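Local coordinates for sensor protein CpxA (Vibrio parahaemolyticus, PDB 3V67), which probably acts as the sensor histidine kinase of a two-component system, this chain being its periplasmic PAS-fold sensor domain, at residues 45-51 with 68-74; 57-63 with 116-122; 80-84 with 99-105. All coordinates share one frame; numbering follows the deposited sequence.

Interaction 1. Residues 45-51 with 68-74; sequences EGNRAGK and LTTDKRS
With CG anti to its carbonyl carbon (chi1 -64°) and its chain extended beyond, Glu45 carries its carboxylate from the end of helix 37-46 to Thr69 and Thr70; Arg73, bent at chi2 (94°), brings its guanidinium to the backbone of Arg48. These two reaches tie the end of helix 37-46 and the loop after it to the loop between strand 67-68 and helix 75-87, at the margin of the PAS-fold sensor domain. Side chains, not strand pairing, make the contact. The two carboxylate oxygens of Glu45 are used separately. Glu45 OE2 takes a weak but nearly straight bond from Thr70 N (3.3 Å, 175° at the hydrogen), and Glu45 OE1 faces Thr69 OG1, where the modelled 2.3 Å is too short to be trusted in detail. A water also donates to Glu45 OE1 (2.9 Å) and to Leu68 O (2.8 Å), bridging the two segments. Lys72 comes in obliquely to Glu45, its NZ giving a weak bond to Glu45 O (3.4 Å). Lys72 NZ remains 4.4 Å from Glu45 OE1, beyond salt-bridge range, although the opposite charges may still attract. The Arg48 and Lys72 side chains cross at about a right angle, with Arg48 CD beside Lys72 NZ; the Arg48 guanidinium is engaged outside the contact by Arg55 O and Asp53 O. Arg73 has Gly50 N over one guanidinium face, and its CB meets Lys51 CB at 3.7 Å. Arg73 NH2 donates to Arg48 O at 2.6 Å, approaching from above the carbonyl plane and off the lone pairs.

Interaction 2. Residues 57-63 with 116-122; sequences RVFFSDY and ELLMYVG
Leu118 and Tyr120 of strand 115-124 and Tyr63, just beyond strand 57-61, have the most surface buried here. Leu118 meets the Tyr63 ring at about a right angle: CD1 sits over one face, 3.9 Å from the ring centroid and 16° off its normal, while Leu118 CD2 lies 3.4 Å from Tyr63 OH. The edge of the same ring lies against the backbone of Glu116, with Tyr63 CE2 3.3 Å from Glu116 O. A water hydrogen-bonded to Tyr63 OH also donates to Leu117 O (3.1 Å). Tyr120 turns its ring edge to the neighbouring strand. Ser61 OG, set between its own backbone N and carbonyl carbon (chi1 84°), is thereby turned to Tyr120 OH; the two share a 2.6 Å hydrogen bond in which either could be the donor. Phe59, Ser61 and Tyr120 lie on one face of the sheet, where Met81 of helix 75-87 touches Phe59 and Tyr120. On the other face Phe60 CE1 packs on Met119 CG (3.6 Å), and Leu41 and Val44 of helix 37-46 touch Phe60. Six backbone N-H...O hydrogen bonds, each 2.9 Å from N to O, two per pair, join Arg57-Gly122, Phe59-Tyr120 and Ser61-Leu118. With strand directions 150° apart, this is the twisted antiparallel pairing in the central sheet of a PAS fold.

Interaction 3. Residues 80-84 with 99-105; sequences AMQNF and YGRYMIA
Ala80 meets two partners with its CB, which lies over one face of the Tyr99 ring, 4.0 Å from the centroid and 25° off the normal, and touches Ile104 CD1 at 3.6 Å. Ala80 O lies above the same ring, offset toward its rim. Met81 leaves the helix pointing away, but bends at chi2 (51°) and again at chi3, which returns CE to Ile104 CG2 at a tight 3.5 Å; Met81 CE also touches Phe59 of strand 57-61. The helix 75-87 thus lies against the antiparallel sheet of the PAS fold, beside a two-residue hairpin in which a type II' turn, with Gly100 at positive phi, links strands 95-99 and 102-112. One turn of helix after Ala80, Asn83 accepts the Tyr99 hydroxyl: Tyr99 OH donates to Asn83 OD1 at 2.5 Å, in the amide carbonyl plane and on a lone pair, with amide and ring planes 80° apart. Phe84 N is also near Tyr99 OH, but the angle is poor, and Phe84 N instead bonds Ala80 O (2.9 Å) within the helix. The Phe84 ring receives Ile104 CG2 over one face, 3.6 Å from its centroid, while Phe84 CE1 comes within 3.2 Å of Ile104 O.

How the interactions relate
From the N terminus, helix 37-46 leads into residues 45-51, which open interaction 1. Residues 57-63 open interaction 2 before residues 68-74 close the short loop of interaction 1, so these two contacts cross. Helix 75-87 follows; its residues 80-84 open interaction 3, which 99-105 close, and interaction 3 is nested inside the long loop that residues 116-122 finally close. Interactions 1 and 3 are in series and do not touch, their nearest atoms being about 6 Å apart. Interaction 2 meets both: Leu68 N probably bonds Phe60 O (2.8 Å), and Ala105 N probably bonds Val121 O (2.9 Å). Strand 57-61 and strand 115-124 therefore link the loop region to the helix-covered hairpin.

Interaction 1. Residues 45-51 with 68-74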
# COMPACT_ATOMS: atom_id res chain seq x y z
N GLU A 45 25.41 7.12 6.89
CA GLU A 45 25.05 7.87 5.69
C GLU A 45 26.13 7.79 4.62
O GLU A 45 25.91 8.17 3.46
CB GLU A 45 24.74 9.31 6.06
CG GLU A 45 23.52 9.41 6.97
CD GLU A 45 23.31 10.80 7.52
OE1 GLU A 45 22.20 11.35 7.33
OE2 GLU A 45 24.25 11.35 8.15
N GLY A 46 27.30 7.28 5.00
CA GLY A 46 28.41 7.15 4.08
C GLY A 46 28.19 6.12 2.99
O GLY A 46 28.83 6.17 1.95
N ASN A 47 27.29 5.17 3.23
CA ASN A 47 27.10 4.07 2.28
C ASN A 47 26.31 4.42 1.02
O ASN A 47 26.19 3.60 0.11
CB ASN A 47 26.52 2.84 2.97
CG ASN A 47 27.59 1.83 3.36
OD1 ASN A 47 28.67 1.80 2.77
ND2 ASN A 47 27.30 1.00 4.35
N ARG A 48 25.78 5.64 0.96
CA ARG A 48 25.08 6.10 -0.24
C ARG A 48 26.05 6.66 -1.27
O ARG A 48 26.92 7.47 -0.95
CB ARG A 48 24.03 7.15 0.11
CG ARG A 48 22.81 6.59 0.80
CD ARG A 48 21.76 7.66 0.98
NE ARG A 48 21.23 8.12 -0.30
CZ ARG A 48 20.30 7.47 -0.99
NH1 ARG A 48 19.81 6.34 -0.52
NH2 ARG A 48 19.86 7.95 -2.15
N ALA A 49 25.89 6.23 -2.52
CA ALA A 49 26.87 6.53 -3.57
C ALA A 49 26.61 7.87 -4.25
O ALA A 49 27.47 8.39 -4.96
CB ALA A 49 26.90 5.41 -4.58
N GLY A 50 25.42 8.42 -4.05
CA GLY A 50 25.07 9.68 -4.67
C GLY A 50 23.63 10.04 -4.39
O GLY A 50 22.96 9.35 -3.62
N LYS A 51 23.16 11.12 -5.00
CA LYS A 51 21.80 11.58 -4.77
C LYS A 51 20.79 10.74 -5.54
O LYS A 51 19.68 10.51 -5.07
CB LYS A 51 21.66 13.07 -5.11
CG LYS A 51 21.81 13.39 -6.58
CD LYS A 51 21.92 14.88 -6.83
CE LYS A 51 21.79 15.18 -8.32
NZ LYS A 51 22.72 16.25 -8.77
N LEU A 68 18.52 14.87 12.28
CA LEU A 68 19.96 14.75 12.46
C LEU A 68 20.60 14.10 11.25
O LEU A 68 20.37 12.93 10.97
CB LEU A 68 20.27 13.90 13.69
CG LEU A 68 19.57 14.31 14.99
CD1 LEU A 68 19.99 13.40 16.13
CD2 LEU A 68 19.87 15.76 15.31
N THR A 69 21.41 14.87 10.54
CA THR A 69 22.10 14.38 9.35
C THR A 69 23.29 15.26 9.00
O THR A 69 23.30 16.44 9.32
CB THR A 69 21.13 14.29 8.14
OG1 THR A 69 21.77 13.61 7.05
CG2 THR A 69 20.70 15.68 7.70
N THR A 70 24.29 14.67 8.36
CA THR A 70 25.33 15.45 7.71
C THR A 70 24.71 15.84 6.38
O THR A 70 24.11 14.99 5.73
CB THR A 70 26.58 14.60 7.42
OG1 THR A 70 26.45 13.98 6.14
CG2 THR A 70 26.74 13.52 8.48
N ASP A 71 24.81 17.10 5.96
CA ASP A 71 24.08 17.51 4.76
C ASP A 71 24.35 16.64 3.53
O ASP A 71 25.50 16.42 3.15
CB ASP A 71 24.35 18.98 4.43
CG ASP A 71 23.42 19.50 3.36
OD1 ASP A 71 22.44 20.19 3.71
OD2 ASP A 71 23.66 19.21 2.17
N LYS A 72 23.28 16.15 2.91
CA LYS A 72 23.40 15.25 1.76
C LYS A 72 22.97 15.90 0.44
O LYS A 72 22.08 16.75 0.40
CB LYS A 72 22.64 13.94 2.01
CG LYS A 72 23.34 12.70 1.46
CD LYS A 72 22.62 11.42 1.88
CE LYS A 72 23.48 10.59 2.83
NZ LYS A 72 22.73 9.42 3.38
N ARG A 73 23.63 15.46 -0.63
CA ARG A 73 23.46 15.94 -2.01
C ARG A 73 22.03 16.30 -2.43
O ARG A 73 21.83 17.14 -3.32
CB ARG A 73 24.02 14.89 -2.98
CG ARG A 73 25.28 14.17 -2.50
CD ARG A 73 24.95 12.85 -1.79
NE ARG A 73 26.10 11.96 -1.76
CZ ARG A 73 26.09 10.74 -1.21
NH1 ARG A 73 24.99 10.27 -0.64
NH2 ARG A 73 27.19 10.00 -1.24
N SER A 74 21.03 15.68 -1.81
CA SER A 74 19.64 15.91 -2.17
C SER A 74 18.88 16.77 -1.16
O SER A 74 18.56 16.31 -0.06
CB SER A 74 18.91 14.57 -2.37
OG SER A 74 17.57 14.78 -2.78
O HOH W 1 19.65 11.46 8.72

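Interaction 2. Residues 57-63 with 116-122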
# COMPACT_ATOMS: atom_id res chain seq x y z
N ARG A 57 17.03 5.54 1.85
CA ARG A 57 17.89 6.40 2.66
C ARG A 57 17.41 6.44 4.11
O ARG A 57 16.25 6.71 4.38
CB ARG A 57 17.91 7.81 2.08
CG ARG A 57 18.58 8.81 2.99
CD ARG A 57 18.74 10.16 2.33
NE ARG A 57 19.32 11.11 3.26
CZ ARG A 57 19.49 12.40 3.00
NH1 ARG A 57 19.13 12.90 1.82
NH2 ARG A 57 20.03 13.20 3.91
N VAL A 58 18.33 6.20 5.04
CA VAL A 58 17.99 6.24 6.46
C VAL A 58 18.17 7.64 7.05
O VAL A 58 19.24 8.24 6.91
CB VAL A 58 18.82 5.22 7.26
CG1 VAL A 58 18.59 5.40 8.75
CG2 VAL A 58 18.45 3.80 6.84
N PHE A 59 17.12 8.16 7.67
CA PHE A 59 17.17 9.46 8.35
C PHE A 59 17.07 9.27 9.85
O PHE A 59 16.61 8.23 10.33
CB PHE A 59 16.00 10.34 7.93
CG PHE A 59 16.14 10.97 6.57
CD1 PHE A 59 16.72 12.23 6.42
CD2 PHE A 59 15.65 10.33 5.44
CE1 PHE A 59 16.81 12.82 5.17
CE2 PHE A 59 15.75 10.92 4.19
CZ PHE A 59 16.33 12.16 4.06
N PHE A 60 17.48 10.28 10.60
CA PHE A 60 17.38 10.25 12.05
C PHE A 60 16.83 11.55 12.59
O PHE A 60 16.95 12.60 11.95
CB PHE A 60 18.75 9.97 12.68
CG PHE A 60 19.30 8.61 12.34
CD1 PHE A 60 18.85 7.49 13.02
CD2 PHE A 60 20.26 8.45 11.36
CE1 PHE A 60 19.35 6.24 12.72
CE2 PHE A 60 20.76 7.21 11.05
CZ PHE A 60 20.31 6.09 11.74
N SER A 61 16.22 11.49 13.77
CA SER A 61 15.82 12.69 14.48
C SER A 61 15.88 12.41 15.97
O SER A 61 16.06 11.27 16.39
CB SER A 61 14.40 13.11 14.09
OG SER A 61 13.43 12.41 14.84
N ASP A 62 15.74 13.46 16.78
CA ASP A 62 15.65 13.26 18.22
C ASP A 62 14.19 13.27 18.65
O ASP A 62 13.30 13.19 17.81
CB ASP A 62 16.47 14.31 19.00
CG ASP A 62 16.13 15.74 18.61
OD1 ASP A 62 14.95 16.02 18.30
OD2 ASP A 62 17.05 16.59 18.62
N TYR A 63 13.95 13.37 19.95
CA TYR A 63 12.60 13.46 20.47
C TYR A 63 12.21 14.91 20.73
O TYR A 63 11.34 15.19 21.56
CB TYR A 63 12.45 12.66 21.76
CG TYR A 63 12.43 11.16 21.56
CD1 TYR A 63 11.24 10.48 21.38
CD2 TYR A 63 13.61 10.43 21.56
CE1 TYR A 63 11.22 9.11 21.20
CE2 TYR A 63 13.60 9.05 21.38
CZ TYR A 63 12.40 8.40 21.20
OH TYR A 63 12.39 7.04 21.03
N GLU A 116 18.95 7.96 22.92
CA GLU A 116 17.66 7.53 22.38
C GLU A 116 17.19 8.47 21.27
O GLU A 116 16.86 9.64 21.52
CB GLU A 116 16.61 7.44 23.48
CG GLU A 116 16.74 6.22 24.36
CD GLU A 116 15.72 6.21 25.49
OE1 GLU A 116 15.28 7.30 25.90
OE2 GLU A 116 15.37 5.11 25.97
N LEU A 117 17.15 7.94 20.05
CA LEU A 117 16.78 8.71 18.88
C LEU A 117 15.68 8.01 18.10
O LEU A 117 15.16 6.97 18.53
CB LEU A 117 18.00 8.89 17.97
CG LEU A 117 19.26 9.44 18.63
CD1 LEU A 117 20.41 9.44 17.65
CD2 LEU A 117 19.01 10.85 19.18
N LEU A 118 15.34 8.56 16.94
CA LEU A 118 14.32 7.98 16.08
C LEU A 118 14.84 7.82 14.66
O LEU A 118 15.51 8.70 14.13
CB LEU A 118 13.06 8.85 16.10
CG LEU A 118 12.43 9.01 17.49
CD1 LEU A 118 11.63 10.29 17.56
CD2 LEU A 118 11.54 7.80 17.81
N MET A 119 14.52 6.68 14.06
CA MET A 119 14.97 6.34 12.72
C MET A 119 13.80 6.40 11.75
O MET A 119 12.66 6.09 12.09
CB MET A 119 15.59 4.93 12.71
CG MET A 119 16.39 4.61 11.46
SD MET A 119 16.84 2.87 11.32
CE MET A 119 15.36 2.20 10.57
N TYR A 120 14.12 6.79 10.52
CA TYR A 120 13.13 6.92 9.47
C TYR A 120 13.74 6.36 8.19
O TYR A 120 14.96 6.25 8.08
CB TYR A 120 12.79 8.39 9.24
CG TYR A 120 12.39 9.18 10.47
CD1 TYR A 120 11.05 9.46 10.73
CD2 TYR A 120 13.34 9.67 11.35
CE1 TYR A 120 10.68 10.19 11.84
CE2 TYR A 120 12.98 10.39 12.47
CZ TYR A 120 11.65 10.66 12.71
OH TYR A 120 11.28 11.38 13.82
N VAL A 121 12.89 6.02 7.23
CA VAL A 121 13.37 5.52 5.94
C VAL A 121 12.66 6.22 4.79
O VAL A 121 11.43 6.21 4.72
CB VAL A 121 13.20 3.99 5.81
CG1 VAL A 121 13.64 3.52 4.44
CG2 VAL A 121 13.98 3.26 6.90
N GLY A 122 13.43 6.84 3.91
CA GLY A 122 12.90 7.47 2.72
C GLY A 122 13.19 6.60 1.51
O GLY A 122 14.24 5.97 1.44
O HOH W 2 14.66 5.80 21.38

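Interaction 3. Residues 80-84 with 99-105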
# COMPACT_ATOMS: atom_id res chain seq x y z
N ALA A 80 11.48 17.01 2.62
CA ALA A 80 10.45 16.01 2.86
C ALA A 80 10.58 15.42 4.26
O ALA A 80 9.59 15.29 4.98
CB ALA A 80 10.51 14.92 1.81
N MET A 81 11.80 15.07 4.65
CA MET A 81 12.04 14.51 5.97
C MET A 81 11.68 15.47 7.09
O MET A 81 11.00 15.09 8.04
CB MET A 81 13.49 14.04 6.14
CG MET A 81 13.83 13.58 7.55
SD MET A 81 12.67 12.35 8.22
CE MET A 81 12.75 11.08 6.97
N GLN A 82 12.13 16.72 6.98
CA GLN A 82 11.81 17.73 7.98
C GLN A 82 10.30 17.88 8.14
O GLN A 82 9.77 17.84 9.27
CB GLN A 82 12.44 19.07 7.62
CG GLN A 82 11.94 20.24 8.46
CD GLN A 82 12.48 20.24 9.88
OE1 GLN A 82 13.11 19.29 10.33
NE2 GLN A 82 12.23 21.33 10.60
N ASN A 83 9.62 18.04 7.01
CA ASN A 83 8.17 18.13 7.02
C ASN A 83 7.53 16.93 7.72
O ASN A 83 6.63 17.09 8.54
CB ASN A 83 7.62 18.26 5.60
CG ASN A 83 6.12 18.42 5.57
OD1 ASN A 83 5.38 17.43 5.55
ND2 ASN A 83 5.65 19.66 5.58
N PHE A 84 8.02 15.73 7.40
CA PHE A 84 7.50 14.51 8.01
C PHE A 84 7.65 14.54 9.52
O PHE A 84 6.70 14.24 10.25
CB PHE A 84 8.21 13.27 7.44
CG PHE A 84 7.63 11.97 7.93
CD1 PHE A 84 6.58 11.37 7.26
CD2 PHE A 84 8.14 11.34 9.06
CE1 PHE A 84 6.04 10.18 7.70
CE2 PHE A 84 7.61 10.15 9.50
CZ PHE A 84 6.56 9.57 8.82
N TYR A 99 5.64 12.24 -0.54
CA TYR A 99 6.07 13.56 -0.97
C TYR A 99 6.45 13.51 -2.44
O TYR A 99 7.58 13.19 -2.79
CB TYR A 99 7.26 14.03 -0.13
CG TYR A 99 6.91 14.28 1.32
CD1 TYR A 99 6.53 15.54 1.76
CD2 TYR A 99 6.95 13.25 2.26
CE1 TYR A 99 6.20 15.77 3.07
CE2 TYR A 99 6.62 13.47 3.58
CZ TYR A 99 6.25 14.74 3.98
OH TYR A 99 5.92 14.97 5.30
N GLY A 100 5.48 13.83 -3.30
CA GLY A 100 5.66 13.67 -4.73
C GLY A 100 5.73 12.20 -5.07
O GLY A 100 4.72 11.51 -5.12
N ARG A 101 6.95 11.71 -5.30
CA ARG A 101 7.17 10.30 -5.57
C ARG A 101 8.06 9.69 -4.50
O ARG A 101 8.49 8.55 -4.62
CB ARG A 101 7.81 10.12 -6.95
CG ARG A 101 6.89 10.42 -8.12
CD ARG A 101 6.09 9.19 -8.53
NE ARG A 101 5.32 9.42 -9.75
CZ ARG A 101 5.80 9.27 -10.98
NH1 ARG A 101 7.07 8.90 -11.16
NH2 ARG A 101 5.03 9.50 -12.04
N TYR A 102 8.33 10.46 -3.45
CA TYR A 102 9.23 10.02 -2.39
C TYR A 102 8.47 9.72 -1.10
O TYR A 102 8.02 10.63 -0.40
CB TYR A 102 10.29 11.09 -2.13
CG TYR A 102 11.48 10.61 -1.32
CD1 TYR A 102 12.35 9.66 -1.83
CD2 TYR A 102 11.72 11.11 -0.05
CE1 TYR A 102 13.44 9.22 -1.09
CE2 TYR A 102 12.81 10.68 0.69
CZ TYR A 102 13.66 9.73 0.16
OH TYR A 102 14.75 9.30 0.90
N MET A 103 8.33 8.44 -0.79
CA MET A 103 7.65 8.00 0.43
C MET A 103 8.59 8.05 1.63
O MET A 103 9.77 7.71 1.52
CB MET A 103 7.12 6.58 0.26
CG MET A 103 6.25 6.10 1.41
SD MET A 103 4.58 6.76 1.31
CE MET A 103 3.91 5.73 0.02
N ILE A 104 8.06 8.46 2.77
CA ILE A 104 8.84 8.50 4.00
C ILE A 104 8.11 7.78 5.13
O ILE A 104 6.95 8.08 5.41
CB ILE A 104 9.15 9.94 4.42
CG1 ILE A 104 10.20 10.53 3.49
CG2 ILE A 104 9.62 9.98 5.87
CD1 ILE A 104 10.62 11.92 3.86
N ALA A 105 8.80 6.84 5.77
CA ALA A 105 8.19 6.03 6.82
C ALA A 105 8.92 6.15 8.16
O ALA A 105 10.15 6.19 8.21
CB ALA A 105 8.13 4.57 6.38